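Local structure of histidine acid phosphatase (Bifidobacterium longum subsp. infantis, 6RXG) at residues 265-270 with 301-306. The protein probably hydrolyses phosphate esters such as inositol hexakisphosphate and 2,3-bisphosphoglycerate, as a histidine acid phosphatase of the MINPP1 subfamily. The protein carries 1 engineered substitution. Residues are numbered along the deposited sequence; the frame is centred on the assembly and turned at random.
Sequences EYKWYN and KIKSEY
Trp-268 and Ile-302 pair through both backbone groups: Trp-268 N donates to Ile-302 O (2.9 Å, nearly straight at 169°) and Ile-302 N donates to Trp-268 O at the same length. The same two oxygens also receive CA-H...O contacts from Lys-267 and Lys-301. Beyond the strand ends, a water donates to both Tyr-266 O and Lys-303 O, carrying the pairing on where the backbones part. Strands 268-269 and 301-302 thus form a small two-stranded antiparallel sheet, separate from the large mixed sheet; strand 301-302 leads, through Ser-304 at the N-cap, into helix 305-321. On the buried face, Ile-302 CG2 meets the edge of the indole at Trp-268 CE3 (3.7 Å), under helix 59-73, where Thr-69 OG1 bonds Trp-268 NE1. Tyr-269 and Lys-301 share the other face, and Lys-267 and Lys-303 lie beside them, the three lysines exposed. Lys-267 runs extended beside Lys-303, CG to CB 3.6 Å, and its NZ donates to Tyr-269 OH (2.7 Å). Lys-301 lies alongside the Tyr-269 ring: with CG between backbone N and carbonyl carbon (chi1 73°) and chi2 nearly extended, CD comes 4.1 Å from Tyr-269 CE1. Lys-267 NZ and Lys-301 NZ are 5.2 Å apart, not in contact.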
ATOM      1  N   GLU B 265      31.451 -15.213  12.820  1.00 33.82           N
ATOM      2  CA  GLU B 265      31.951 -16.520  12.412  1.00 32.55           C
ATOM      3  C   GLU B 265      31.019 -17.209  11.434  1.00 32.79           C
ATOM      4  O   GLU B 265      31.420 -18.193  10.799  1.00 34.24           O
ATOM      5  CB  GLU B 265      32.159 -17.412  13.641  1.00 33.55           C
ATOM      6  CG  GLU B 265      33.065 -16.769  14.698  1.00 40.25           C
ATOM      7  CD  GLU B 265      33.295 -17.648  15.929  1.00 45.63           C
ATOM      8  OE1 GLU B 265      33.119 -18.881  15.842  1.00 48.72           O
ATOM      9  OE2 GLU B 265      33.661 -17.105  16.990  1.00 47.34           O
ATOM     10  N   TYR B 266      29.800 -16.703  11.290  1.00 29.47           N
ATOM     11  CA  TYR B 266      28.811 -17.236  10.370  1.00 27.27           C
ATOM     12  C   TYR B 266      28.359 -16.110   9.457  1.00 26.98           C
ATOM     13  O   TYR B 266      28.143 -14.989   9.921  1.00 28.26           O
ATOM     14  CB  TYR B 266      27.582 -17.783  11.087  1.00 26.49           C
ATOM     15  CG  TYR B 266      27.716 -19.111  11.823  1.00 25.93           C
ATOM     16  CD1 TYR B 266      28.166 -20.260  11.186  1.00 26.93           C
ATOM     17  CD2 TYR B 266      27.323 -19.214  13.145  1.00 25.76           C
ATOM     18  CE1 TYR B 266      28.240 -21.464  11.860  1.00 27.38           C
ATOM     19  CE2 TYR B 266      27.376 -20.400  13.814  1.00 26.40           C
ATOM     20  CZ  TYR B 266      27.846 -21.531  13.178  1.00 27.64           C
ATOM     21  OH  TYR B 266      27.912 -22.732  13.859  1.00 27.74           O
ATOM     22  N   LYS B 267      28.220 -16.422   8.169  1.00 26.96           N
ATOM     23  CA  LYS B 267      27.710 -15.516   7.147  1.00 28.39           C
ATOM     24  C   LYS B 267      27.063 -16.392   6.082  1.00 25.07           C
ATOM     25  O   LYS B 267      27.627 -17.420   5.707  1.00 27.46           O
ATOM     26  CB  LYS B 267      28.844 -14.673   6.534  1.00 32.95           C
ATOM     27  CG  LYS B 267      28.492 -13.254   6.163  1.00 39.10           C
ATOM     28  CD  LYS B 267      29.648 -12.557   5.424  1.00 43.77           C
ATOM     29  CE  LYS B 267      29.224 -11.174   4.911  1.00 47.26           C
ATOM     30  NZ  LYS B 267      30.263 -10.445   4.121  1.00 50.65           N
ATOM     31  N   TRP B 268      25.885 -16.008   5.609  1.00 21.13           N
ATOM     32  CA  TRP B 268      25.184 -16.775   4.582  1.00 20.36           C
ATOM     33  C   TRP B 268      24.852 -15.870   3.411  1.00 19.46           C
ATOM     34  O   TRP B 268      24.345 -14.761   3.608  1.00 19.35           O
ATOM     35  CB  TRP B 268      23.898 -17.398   5.113  1.00 20.41           C
ATOM     36  CG  TRP B 268      24.146 -18.410   6.139  1.00 18.16           C
ATOM     37  CD1 TRP B 268      24.469 -19.709   5.937  1.00 19.24           C
ATOM     38  CD2 TRP B 268      24.128 -18.208   7.547  1.00 18.96           C
ATOM     39  NE1 TRP B 268      24.656 -20.344   7.133  1.00 19.91           N
ATOM     40  CE2 TRP B 268      24.456 -19.440   8.146  1.00 20.14           C
ATOM     41  CE3 TRP B 268      23.870 -17.108   8.365  1.00 18.56           C
ATOM     42  CZ2 TRP B 268      24.523 -19.603   9.525  1.00 20.12           C
ATOM     43  CZ3 TRP B 268      23.938 -17.275   9.745  1.00 17.88           C
ATOM     44  CH2 TRP B 268      24.260 -18.516  10.303  1.00 20.01           C
ATOM     45  N   TYR B 269      25.175 -16.336   2.210  1.00 20.25           N
ATOM     46  CA  TYR B 269      24.837 -15.676   0.954  1.00 19.42           C
ATOM     47  C   TYR B 269      23.745 -16.473   0.252  1.00 20.00           C
ATOM     48  O   TYR B 269      23.588 -17.678   0.463  1.00 21.32           O
ATOM     49  CB  TYR B 269      26.051 -15.564   0.032  1.00 20.54           C
ATOM     50  CG  TYR B 269      27.142 -14.674   0.568  1.00 23.25           C
ATOM     51  CD1 TYR B 269      27.147 -13.319   0.312  1.00 24.99           C
ATOM     52  CD2 TYR B 269      28.165 -15.200   1.337  1.00 26.33           C
ATOM     53  CE1 TYR B 269      28.154 -12.496   0.819  1.00 27.45           C
ATOM     54  CE2 TYR B 269      29.163 -14.393   1.847  1.00 28.29           C
ATOM     55  CZ  TYR B 269      29.157 -13.045   1.576  1.00 29.84           C
ATOM     56  OH  TYR B 269      30.168 -12.245   2.084  1.00 35.41           O
ATOM     57  N   ASN B 270      22.998 -15.793  -0.611  1.00 18.66           N
ATOM     58  CA  ASN B 270      21.845 -16.421  -1.268  1.00 20.78           C
ATOM     59  C   ASN B 270      22.302 -17.233  -2.488  1.00 21.74           C
ATOM     60  O   ASN B 270      22.043 -16.892  -3.645  1.00 20.11           O
ATOM     61  CB  ASN B 270      20.823 -15.366  -1.649  1.00 21.51           C
ATOM     62  CG  ASN B 270      19.509 -15.971  -2.093  1.00 22.51           C
ATOM     63  OD1 ASN B 270      19.268 -17.165  -1.903  1.00 24.23           O
ATOM     64  ND2 ASN B 270      18.648 -15.153  -2.659  1.00 21.94           N
ATOM     65  N   LYS B 301      22.241 -11.422   1.757  1.00 18.32           N
ATOM     66  CA  LYS B 301      22.999 -12.131   2.781  1.00 19.06           C
ATOM     67  C   LYS B 301      22.428 -11.922   4.184  1.00 18.59           C
ATOM     68  O   LYS B 301      21.663 -10.991   4.451  1.00 19.73           O
ATOM     69  CB  LYS B 301      24.464 -11.696   2.747  1.00 20.98           C
ATOM     70  CG  LYS B 301      24.701 -10.293   3.305  1.00 22.75           C
ATOM     71  CD  LYS B 301      25.992  -9.634   2.795  1.00 27.54           C
ATOM     72  CE  LYS B 301      25.702  -8.771   1.573  1.00 32.79           C
ATOM     73  NZ  LYS B 301      26.830  -7.927   1.158  1.00 39.13           N
ATOM     74  N   ILE B 302      22.801 -12.852   5.057  1.00 17.42           N
ATOM     75  CA  ILE B 302      22.673 -12.727   6.511  1.00 17.97           C
ATOM     76  C   ILE B 302      24.085 -12.682   7.086  1.00 19.04           C
ATOM     77  O   ILE B 302      24.841 -13.657   6.974  1.00 19.21           O
ATOM     78  CB  ILE B 302      21.876 -13.898   7.110  1.00 17.90           C
ATOM     79  CG1 ILE B 302      20.405 -13.817   6.690  1.00 17.49           C
ATOM     80  CG2 ILE B 302      21.997 -13.917   8.659  1.00 20.63           C
ATOM     81  CD1 ILE B 302      19.576 -15.060   7.057  1.00 17.35           C
ATOM     82  N   LYS B 303      24.452 -11.560   7.703  1.00 19.33           N
ATOM     83  CA  LYS B 303      25.739 -11.446   8.378  1.00 22.14           C
ATOM     84  C   LYS B 303      25.588 -11.007   9.825  1.00 19.02           C
ATOM     85  O   LYS B 303      26.591 -10.741  10.486  1.00 21.80           O
ATOM     86  CB  LYS B 303      26.664 -10.490   7.618  1.00 27.85           C
ATOM     87  CG  LYS B 303      26.262  -9.032   7.662  1.00 36.39           C
ATOM     88  CD  LYS B 303      27.119  -8.213   6.700  1.00 43.58           C
ATOM     89  CE  LYS B 303      26.984  -6.700   6.921  1.00 48.36           C
ATOM     90  NZ  LYS B 303      27.978  -6.135   7.891  1.00 52.66           N
ATOM     91  N   SER B 304      24.366 -10.998  10.353  1.00 17.10           N
ATOM     92  CA  SER B 304      24.130 -10.511  11.698  1.00 19.38           C
ATOM     93  C   SER B 304      22.788 -11.033  12.179  1.00 18.89           C
ATOM     94  O   SER B 304      21.922 -11.427  11.387  1.00 19.73           O
ATOM     95  CB  SER B 304      24.136  -8.983  11.762  1.00 21.37           C
ATOM     96  OG  SER B 304      23.001  -8.465  11.110  1.00 23.17           O
ATOM     97  N   GLU B 305      22.629 -11.003  13.499  1.00 18.13           N
ATOM     98  CA  GLU B 305      21.326 -11.278  14.093  1.00 18.75           C
ATOM     99  C   GLU B 305      20.258 -10.358  13.525  1.00 17.73           C
ATOM    100  O   GLU B 305      19.129 -10.785  13.280  1.00 16.94           O
ATOM    101  CB  GLU B 305      21.416 -11.133  15.618  1.00 18.78           C
ATOM    102  CG  GLU B 305      22.203 -12.221  16.294  1.00 20.83           C
ATOM    103  CD  GLU B 305      22.210 -12.095  17.813  1.00 24.79           C
ATOM    104  OE1 GLU B 305      22.480 -10.993  18.328  1.00 24.59           O
ATOM    105  OE2 GLU B 305      21.961 -13.114  18.489  1.00 27.75           O
ATOM    106  N   TYR B 306      20.592  -9.088  13.320  1.00 18.38           N
ATOM    107  CA  TYR B 306      19.613  -8.165  12.768  1.00 19.31           C
ATOM    108  C   TYR B 306      19.116  -8.671  11.419  1.00 18.77           C
ATOM    109  O   TYR B 306      17.901  -8.726  11.172  1.00 17.93           O
ATOM    110  CB  TYR B 306      20.230  -6.777  12.632  1.00 20.61           C
ATOM    111  CG  TYR B 306      19.353  -5.851  11.838  1.00 23.22           C
ATOM    112  CD1 TYR B 306      18.352  -5.110  12.458  1.00 26.50           C
ATOM    113  CD2 TYR B 306      19.503  -5.737  10.481  1.00 23.93           C
ATOM    114  CE1 TYR B 306      17.525  -4.265  11.729  1.00 30.93           C
ATOM    115  CE2 TYR B 306      18.680  -4.873   9.735  1.00 27.22           C
ATOM    116  CZ  TYR B 306      17.706  -4.147  10.367  1.00 30.91           C
ATOM    117  OH  TYR B 306      16.896  -3.322   9.607  1.00 35.28           O
TER
HETATM  118  O   HOH W   1      28.698 -12.337   9.869  1.00 28.40           O